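Local coordinates for prolyl-tRNA synthetase (Naegleria fowleri, PDB 6UYH), which probably attaches proline to its cognate tRNA in an ATP-dependent reaction, and is bound here to the inhibitor halofuginone and the ATP analogue AMPPNP, at residues Val290-Val300 / Ile394-Met405; Val418-Phe426 / Pro486-Phe494. All blocks are in the same frame, centred on the assembly; numbering follows the deposited sequence.

Helix 391-415 and strand 417-419, which follow each other directly in the chain, link the two contacts. Contact 1 comes first in sequence and closes before contact 2 opens; their centres lie 40 Å apart, with nearest atoms about 19 Å from each other. In contact 1 the loop that follows helix 274-283 packs on helix 391-415, probably near the passage from the class II catalytic core to the anticodon-binding domain, whose five-stranded mixed sheet strand 300-304 joins. Contact 2 belongs to the C-terminal region, where the end of strand 417-419 and the start of helix 423-431 meet the loop between strands 474-479 and 505-512. Helix 391-415 thus spans from the anticodon-binding region to the C-terminal one.

Contact 1. Residues Val290-Val300 / Ile394-Met405; sequences VLPPRVAFCQV and IKAVLDKIHDSM. With EDO (1,2-ethanediol), chain Q; EDO (1,2-ethanediol), chain R; EDO (1,2-ethanediol), chain Z; EDO (1,2-ethanediol), chain B.
The irregular 290-300 loop comes nearest segment 394-405 of helix 391-415 at Pro292, whose CA lies 5.9 Å from that of His402, and at Pro293, facing Leu398. Pro293 sets its ring on the helix: CG is 3.3 Å from the carbonyl O of Leu398 and touches CG2 of Ile401, while CB packs on Leu398 CB. The Leu398 methyl groups reach Gln299, CD1 at its CB and CD2 at its O. Met405 bends at its last torsion (chi3 60°), which brings CE to the backbone N of Pro292 (3.7 Å) and near CG1 of Val290. Val300 CG2 meets Ile394 CG2 at the other end.

Arg294 lays its guanidinium flat over one face of the His402 ring, planes 18° and centres 3.8 Å apart. In its own plane, Arg294 NH2 gives a nearly straight salt-bridge bond (171°, 3.0 Å) to Asp399 OD1, from above the carboxylate plane. A 1,2-ethanediol, probably from the crystallisation liquor, accepts from NE and donates to the same oxygen. Waters bridge Arg294 N to His402 ND1 and NH2 to Asp403 OD1; NH1 bonds Glu197 O. Together these fix the guanidinium's rotation. Asp399 balances its charge, and the cation on His402 probably disfavours a second imidazole proton.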
# COMPACT_ATOMS: atom_id res chain seq x y z
N VAL A 290 17.49 -13.82 11.48
CA VAL A 290 18.70 -13.56 10.70
C VAL A 290 18.25 -12.86 9.42
O VAL A 290 17.70 -13.51 8.52
CB VAL A 290 19.50 -14.83 10.38
CG1 VAL A 290 20.78 -14.48 9.61
CG2 VAL A 290 19.87 -15.59 11.66
N LEU A 291 18.48 -11.53 9.34
CA LEU A 291 17.89 -10.76 8.24
C LEU A 291 18.85 -10.66 7.06
O LEU A 291 19.99 -10.20 7.24
CB LEU A 291 17.51 -9.36 8.70
CG LEU A 291 16.36 -9.30 9.71
CD1 LEU A 291 16.34 -7.95 10.44
CD2 LEU A 291 15.05 -9.56 9.00
N PRO A 292 18.43 -11.02 5.85
CA PRO A 292 19.22 -10.70 4.66
C PRO A 292 19.43 -9.20 4.59
O PRO A 292 18.48 -8.43 4.79
CB PRO A 292 18.34 -11.20 3.50
CG PRO A 292 17.34 -12.12 4.12
CD PRO A 292 17.12 -11.59 5.51
N PRO A 293 20.67 -8.75 4.36
CA PRO A 293 20.96 -7.31 4.47
C PRO A 293 20.06 -6.39 3.64
O PRO A 293 19.78 -5.27 4.08
CB PRO A 293 22.43 -7.23 4.01
CG PRO A 293 23.00 -8.55 4.43
CD PRO A 293 21.89 -9.56 4.25
N ARG A 294 19.60 -6.82 2.47
CA ARG A 294 18.84 -5.91 1.63
C ARG A 294 17.41 -5.69 2.10
O ARG A 294 16.74 -4.78 1.60
CB ARG A 294 18.86 -6.41 0.18
CG ARG A 294 20.25 -6.22 -0.45
CD ARG A 294 20.55 -7.18 -1.58
NE ARG A 294 21.99 -7.36 -1.76
CZ ARG A 294 22.55 -8.23 -2.60
NH1 ARG A 294 21.78 -9.01 -3.35
NH2 ARG A 294 23.88 -8.32 -2.68
N VAL A 295 16.92 -6.47 3.06
CA VAL A 295 15.60 -6.21 3.64
C VAL A 295 15.67 -5.97 5.14
O VAL A 295 14.64 -5.95 5.80
CB VAL A 295 14.60 -7.33 3.31
CG1 VAL A 295 14.45 -7.48 1.79
CG2 VAL A 295 15.03 -8.65 3.95
N ALA A 296 16.87 -5.76 5.69
CA ALA A 296 17.03 -5.58 7.13
C ALA A 296 16.68 -4.15 7.53
O ALA A 296 17.31 -3.21 7.03
CB ALA A 296 18.46 -5.91 7.54
N PHE A 297 15.73 -3.99 8.46
CA PHE A 297 15.34 -2.66 8.93
C PHE A 297 16.56 -1.88 9.42
O PHE A 297 16.64 -0.66 9.27
CB PHE A 297 14.29 -2.78 10.04
CG PHE A 297 14.86 -3.24 11.35
CD1 PHE A 297 15.20 -2.34 12.34
CD2 PHE A 297 15.10 -4.60 11.56
CE1 PHE A 297 15.75 -2.77 13.53
CE2 PHE A 297 15.66 -5.04 12.75
CZ PHE A 297 15.99 -4.13 13.74
N CYS A 298 17.50 -2.58 10.05
CA CYS A 298 18.79 -2.04 10.43
C CYS A 298 19.85 -2.99 9.90
O CYS A 298 19.81 -4.19 10.21
CB CYS A 298 18.91 -1.88 11.95
SG CYS A 298 20.56 -1.46 12.54
N GLN A 299 20.77 -2.48 9.09
CA GLN A 299 21.81 -3.34 8.54
C GLN A 299 23.03 -3.45 9.44
O GLN A 299 23.67 -4.51 9.50
CB GLN A 299 22.23 -2.84 7.16
CG GLN A 299 21.09 -2.85 6.15
CD GLN A 299 21.47 -2.09 4.90
OE1 GLN A 299 21.79 -0.90 4.96
NE2 GLN A 299 21.45 -2.78 3.76
N VAL A 300 23.38 -2.36 10.13
CA VAL A 300 24.58 -2.31 10.95
C VAL A 300 24.22 -1.62 12.25
O VAL A 300 23.63 -0.53 12.24
CB VAL A 300 25.73 -1.54 10.26
CG1 VAL A 300 26.98 -1.54 11.15
CG2 VAL A 300 26.04 -2.13 8.89
N ILE A 394 32.00 -1.56 4.02
CA ILE A 394 30.93 -2.13 4.83
C ILE A 394 29.85 -2.73 3.93
O ILE A 394 29.32 -3.81 4.22
CB ILE A 394 30.36 -1.08 5.80
CG1 ILE A 394 31.43 -0.69 6.84
CG2 ILE A 394 29.11 -1.60 6.48
CD1 ILE A 394 32.01 -1.87 7.60
N LYS A 395 29.50 -2.04 2.84
CA LYS A 395 28.57 -2.63 1.88
C LYS A 395 29.11 -3.95 1.33
O LYS A 395 28.35 -4.90 1.12
CB LYS A 395 28.31 -1.65 0.73
CG LYS A 395 27.46 -0.46 1.12
CD LYS A 395 27.38 0.58 0.01
CE LYS A 395 26.58 1.79 0.45
NZ LYS A 395 26.56 2.87 -0.57
N ALA A 396 30.42 -4.01 1.09
CA ALA A 396 31.03 -5.25 0.62
C ALA A 396 30.89 -6.36 1.66
O ALA A 396 30.71 -7.53 1.30
CB ALA A 396 32.51 -5.00 0.29
N VAL A 397 30.99 -6.01 2.94
CA VAL A 397 30.75 -6.98 4.00
C VAL A 397 29.30 -7.45 3.97
O VAL A 397 29.01 -8.65 4.13
CB VAL A 397 31.12 -6.38 5.37
CG1 VAL A 397 30.68 -7.30 6.49
CG2 VAL A 397 32.62 -6.11 5.44
N LEU A 398 28.36 -6.53 3.75
CA LEU A 398 26.95 -6.90 3.71
C LEU A 398 26.63 -7.77 2.51
O LEU A 398 25.80 -8.67 2.61
CB LEU A 398 26.09 -5.63 3.71
CG LEU A 398 26.15 -4.79 4.98
CD1 LEU A 398 25.41 -3.48 4.79
CD2 LEU A 398 25.57 -5.56 6.16
N ASP A 399 27.28 -7.52 1.37
CA ASP A 399 27.07 -8.38 0.21
C ASP A 399 27.65 -9.77 0.44
O ASP A 399 27.08 -10.77 -0.00
CB ASP A 399 27.69 -7.74 -1.03
CG ASP A 399 26.94 -6.49 -1.46
OD1 ASP A 399 25.71 -6.43 -1.24
OD2 ASP A 399 27.57 -5.57 -2.02
N LYS A 400 28.79 -9.84 1.14
CA LYS A 400 29.36 -11.14 1.49
C LYS A 400 28.42 -11.94 2.37
O LYS A 400 28.26 -13.15 2.19
CB LYS A 400 30.72 -10.94 2.17
CG LYS A 400 31.59 -12.17 2.26
CD LYS A 400 32.89 -11.89 3.02
CE LYS A 400 34.02 -12.79 2.53
NZ LYS A 400 34.73 -13.51 3.64
N ILE A 401 27.78 -11.28 3.34
CA ILE A 401 26.79 -11.95 4.19
C ILE A 401 25.62 -12.45 3.34
O ILE A 401 25.18 -13.59 3.47
CB ILE A 401 26.32 -11.01 5.31
CG1 ILE A 401 27.44 -10.79 6.33
CG2 ILE A 401 25.08 -11.56 6.00
CD1 ILE A 401 27.09 -9.75 7.39
N HIS A 402 25.11 -11.59 2.46
CA HIS A 402 24.02 -12.01 1.58
C HIS A 402 24.41 -13.24 0.77
O HIS A 402 23.66 -14.22 0.70
CB HIS A 402 23.61 -10.88 0.64
CG HIS A 402 22.69 -11.35 -0.45
ND1 HIS A 402 21.32 -11.24 -0.35
CD2 HIS A 402 22.94 -11.99 -1.62
CE1 HIS A 402 20.77 -11.77 -1.43
NE2 HIS A 402 21.73 -12.24 -2.21
N ASP A 403 25.58 -13.19 0.12
CA ASP A 403 26.01 -14.32 -0.71
C ASP A 403 26.13 -15.60 0.11
O ASP A 403 25.73 -16.67 -0.35
CB ASP A 403 27.34 -13.98 -1.39
CG ASP A 403 27.20 -12.84 -2.39
OD1 ASP A 403 26.06 -12.47 -2.72
OD2 ASP A 403 28.24 -12.32 -2.84
N SER A 404 26.68 -15.51 1.32
CA SER A 404 26.87 -16.70 2.15
C SER A 404 25.53 -17.30 2.55
O SER A 404 25.36 -18.53 2.54
CB SER A 404 27.68 -16.35 3.40
OG SER A 404 29.00 -15.92 3.09
N MET A 405 24.57 -16.45 2.93
CA MET A 405 23.24 -16.92 3.31
C MET A 405 22.58 -17.65 2.15
O MET A 405 22.00 -18.73 2.33
CB MET A 405 22.38 -15.73 3.78
CG MET A 405 22.85 -15.13 5.10
SD MET A 405 21.93 -13.65 5.58
CE MET A 405 20.25 -14.29 5.68
C1 EDO Q . 23.48 -4.57 0.75
O1 EDO Q . 23.61 -4.95 -0.62
C2 EDO Q . 24.60 -3.59 1.10
O2 EDO Q . 24.67 -2.58 0.09
C1 EDO R . 23.13 0.36 1.59
O1 EDO R . 23.43 0.38 0.19
C2 EDO R . 21.74 -0.22 1.78
O2 EDO R . 21.71 -1.54 1.22
C1 EDO Z . 30.96 -18.69 1.52
O1 EDO Z . 30.28 -18.22 2.68
C2 EDO Z . 29.96 -18.89 0.39
O2 EDO Z . 29.73 -17.65 -0.28
C1 EDO B . 35.04 -11.04 6.60
O1 EDO B . 36.17 -11.71 6.04
C2 EDO B . 34.28 -12.01 7.51
O2 EDO B . 33.85 -13.12 6.72
O HOH W 1 19.74 -9.37 1.26
O HOH W 2 25.50 -10.11 -4.07

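Contact 2. Residues Val418-Phe426 / Pro486-Phe494; sequences VVTRTWPEF and PSLEGLENF. With EDO (1,2-ethanediol), chain C.
Phe494 pushes its ring into the bend where strand 417-419 gives way to helix 423-431, and much of this contact gathers round it. Its CE2 approaches CB of Phe426 at 3.7 Å, and the ring presents its edge to the face of Phe426 in a T-shaped pair, centroids 5.6 Å apart and planes at 79°. Phe494 CD2 touches CE3 of Trp423 at 3.6 Å, the two rings being inclined at 67°. Two further rim atoms meet backbone: Phe494 CZ lies 3.5 Å from Thr420 O, while CE1 comes equally near Arg421 O, which lies close to the ring plane.

Beside this cluster, Leu491 rests its two methyl groups on the aliphatic stem of Arg421, CD1 lying 3.9 Å from CG. CG1 of Val419 lies over one face of the guanidinium, offset toward its rim; Arg421 NH2 is 3.6 Å from CG of Pro486, and that same CG packs against Val419 CG1. NE gives a hydrogen bond to a water that in turn donates to Ser487 O, while NH1 and NH2 grip a 1,2-ethanediol, probably from the crystallisation liquor.

Farther out, Pro486 O is hydrogen-bonded to Trp506, whose side chain also touches Val419 and Leu491, so strand 505-512 backs both segments. Thr422, at the N-cap of helix 423-431, donates from OG1 to the anti lone pair of Glu425 OE1 (2.7 Å). A type II turn from Leu488 to Leu491, with Gly490 at positive phi, and an ST turn at Ser487 bend the loop. Trp423 NE1 is hydrogen-bonded to Glu457 OE1; Ile450 of helix 444-457 also touches Phe494. The arrangement is an aromatic cluster at a strand-to-helix turn, joining the start of helix 423-431 to the 486-494 loop within the C-terminal region of prolyl-tRNA synthetase.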
# COMPACT_ATOMS: atom_id res chain seq x y z
N VAL A 418 16.67 -35.65 -4.24
CA VAL A 418 17.13 -37.01 -4.51
C VAL A 418 16.40 -37.52 -5.74
O VAL A 418 15.16 -37.45 -5.80
CB VAL A 418 16.87 -37.93 -3.31
CG1 VAL A 418 17.33 -39.34 -3.62
CG2 VAL A 418 17.56 -37.38 -2.06
N VAL A 419 17.15 -38.08 -6.69
CA VAL A 419 16.55 -38.80 -7.81
C VAL A 419 16.03 -40.14 -7.30
O VAL A 419 16.80 -40.98 -6.82
CB VAL A 419 17.57 -39.00 -8.93
CG1 VAL A 419 16.95 -39.81 -10.07
CG2 VAL A 419 18.08 -37.67 -9.44
N THR A 420 14.73 -40.37 -7.43
CA THR A 420 14.10 -41.59 -6.92
C THR A 420 13.40 -42.28 -8.09
O THR A 420 12.29 -41.92 -8.48
CB THR A 420 13.14 -41.28 -5.77
OG1 THR A 420 12.11 -40.38 -6.19
CG2 THR A 420 13.90 -40.64 -4.61
N ARG A 421 14.07 -43.30 -8.66
CA ARG A 421 13.55 -43.97 -9.84
C ARG A 421 12.45 -44.98 -9.53
O ARG A 421 11.70 -45.35 -10.44
CB ARG A 421 14.69 -44.67 -10.58
CG ARG A 421 15.70 -43.69 -11.19
CD ARG A 421 16.96 -44.46 -11.59
NE ARG A 421 18.01 -43.62 -12.16
CZ ARG A 421 18.89 -42.93 -11.44
NH1 ARG A 421 18.83 -42.95 -10.11
NH2 ARG A 421 19.83 -42.22 -12.04
N THR A 422 12.35 -45.45 -8.28
CA THR A 422 11.40 -46.48 -7.89
C THR A 422 10.69 -46.08 -6.61
O THR A 422 11.15 -45.20 -5.87
CB THR A 422 12.09 -47.85 -7.67
OG1 THR A 422 13.00 -47.75 -6.56
CG2 THR A 422 12.83 -48.28 -8.92
N TRP A 423 9.56 -46.74 -6.34
CA TRP A 423 8.77 -46.39 -5.16
C TRP A 423 9.52 -46.57 -3.85
O TRP A 423 9.45 -45.67 -3.00
CB TRP A 423 7.46 -47.18 -5.14
CG TRP A 423 6.62 -46.70 -4.03
CD1 TRP A 423 6.50 -47.25 -2.78
CD2 TRP A 423 5.82 -45.51 -4.03
NE1 TRP A 423 5.66 -46.48 -2.01
CE2 TRP A 423 5.22 -45.41 -2.75
CE3 TRP A 423 5.54 -44.53 -4.98
CZ2 TRP A 423 4.36 -44.37 -2.41
CZ3 TRP A 423 4.68 -43.50 -4.65
CH2 TRP A 423 4.10 -43.43 -3.37
N PRO A 424 10.22 -47.70 -3.61
CA PRO A 424 10.94 -47.82 -2.32
C PRO A 424 11.95 -46.71 -2.11
O PRO A 424 12.11 -46.24 -0.98
CB PRO A 424 11.61 -49.19 -2.43
CG PRO A 424 10.77 -49.95 -3.40
CD PRO A 424 10.32 -48.94 -4.40
N GLU A 425 12.63 -46.27 -3.17
CA GLU A 425 13.53 -45.13 -3.05
C GLU A 425 12.77 -43.85 -2.75
O GLU A 425 13.21 -43.04 -1.92
CB GLU A 425 14.33 -44.96 -4.34
CG GLU A 425 15.36 -46.05 -4.57
CD GLU A 425 15.95 -45.95 -5.96
OE1 GLU A 425 15.28 -46.41 -6.91
OE2 GLU A 425 17.06 -45.41 -6.10
N PHE A 426 11.63 -43.65 -3.41
CA PHE A 426 10.82 -42.46 -3.22
C PHE A 426 10.36 -42.33 -1.77
O PHE A 426 10.55 -41.29 -1.13
CB PHE A 426 9.62 -42.51 -4.17
CG PHE A 426 8.63 -41.38 -4.00
CD1 PHE A 426 8.91 -40.11 -4.46
CD2 PHE A 426 7.38 -41.63 -3.44
CE1 PHE A 426 7.98 -39.09 -4.32
CE2 PHE A 426 6.46 -40.61 -3.31
CZ PHE A 426 6.76 -39.34 -3.75
N PRO A 486 18.99 -37.39 -15.06
CA PRO A 486 19.45 -38.63 -15.70
C PRO A 486 18.45 -39.15 -16.72
O PRO A 486 17.38 -38.58 -16.94
CB PRO A 486 19.61 -39.60 -14.52
CG PRO A 486 18.77 -39.06 -13.44
CD PRO A 486 18.69 -37.58 -13.63
N SER A 487 18.83 -40.24 -17.36
CA SER A 487 18.03 -40.83 -18.43
C SER A 487 16.73 -41.41 -17.88
O SER A 487 16.69 -41.94 -16.77
CB SER A 487 18.82 -41.93 -19.13
OG SER A 487 18.00 -42.60 -20.08
N LEU A 488 15.66 -41.30 -18.67
CA LEU A 488 14.39 -41.94 -18.36
C LEU A 488 14.28 -43.35 -18.92
O LEU A 488 13.25 -44.00 -18.71
CB LEU A 488 13.23 -41.08 -18.89
CG LEU A 488 13.04 -39.73 -18.22
CD1 LEU A 488 12.15 -38.81 -19.07
CD2 LEU A 488 12.45 -39.94 -16.84
N GLU A 489 15.31 -43.83 -19.62
CA GLU A 489 15.23 -45.11 -20.31
C GLU A 489 14.90 -46.23 -19.33
O GLU A 489 15.54 -46.37 -18.29
CB GLU A 489 16.55 -45.39 -21.03
CG GLU A 489 16.63 -46.73 -21.71
CD GLU A 489 17.97 -46.96 -22.42
OE1 GLU A 489 18.78 -46.01 -22.49
OE2 GLU A 489 18.20 -48.09 -22.91
N GLY A 490 13.87 -47.01 -19.66
CA GLY A 490 13.50 -48.18 -18.88
C GLY A 490 12.79 -47.91 -17.57
O GLY A 490 12.52 -48.87 -16.83
N LEU A 491 12.47 -46.66 -17.25
CA LEU A 491 11.80 -46.35 -15.99
C LEU A 491 10.29 -46.49 -16.14
O LEU A 491 9.73 -46.19 -17.19
CB LEU A 491 12.15 -44.94 -15.53
CG LEU A 491 13.65 -44.78 -15.27
CD1 LEU A 491 13.91 -43.42 -14.64
CD2 LEU A 491 14.18 -45.92 -14.39
N GLU A 492 9.64 -46.97 -15.08
CA GLU A 492 8.22 -47.25 -15.11
C GLU A 492 7.42 -46.12 -14.45
O GLU A 492 7.90 -45.44 -13.54
CB GLU A 492 7.91 -48.57 -14.40
N ASN A 493 6.20 -45.92 -14.95
CA ASN A 493 5.26 -45.02 -14.29
C ASN A 493 5.05 -45.46 -12.83
O ASN A 493 4.94 -46.65 -12.54
CB ASN A 493 3.93 -45.06 -15.06
CG ASN A 493 3.07 -43.87 -14.82
OD1 ASN A 493 2.75 -43.53 -13.68
ND2 ASN A 493 2.66 -43.21 -15.90
N PHE A 494 5.02 -44.48 -11.92
CA PHE A 494 4.77 -44.78 -10.51
C PHE A 494 3.34 -45.27 -10.26
O PHE A 494 3.09 -45.88 -9.23
CB PHE A 494 5.01 -43.54 -9.64
CG PHE A 494 6.42 -43.40 -9.14
CD1 PHE A 494 7.49 -43.88 -9.87
CD2 PHE A 494 6.67 -42.78 -7.91
CE1 PHE A 494 8.79 -43.74 -9.41
CE2 PHE A 494 7.97 -42.65 -7.45
CZ PHE A 494 9.03 -43.13 -8.19
C1 EDO C . 21.97 -40.90 -8.59
O1 EDO C . 20.91 -41.82 -8.34
C2 EDO C . 21.51 -39.86 -9.60
O2 EDO C . 21.55 -40.43 -10.91
O HOH W 3 18.52 -43.00 -14.92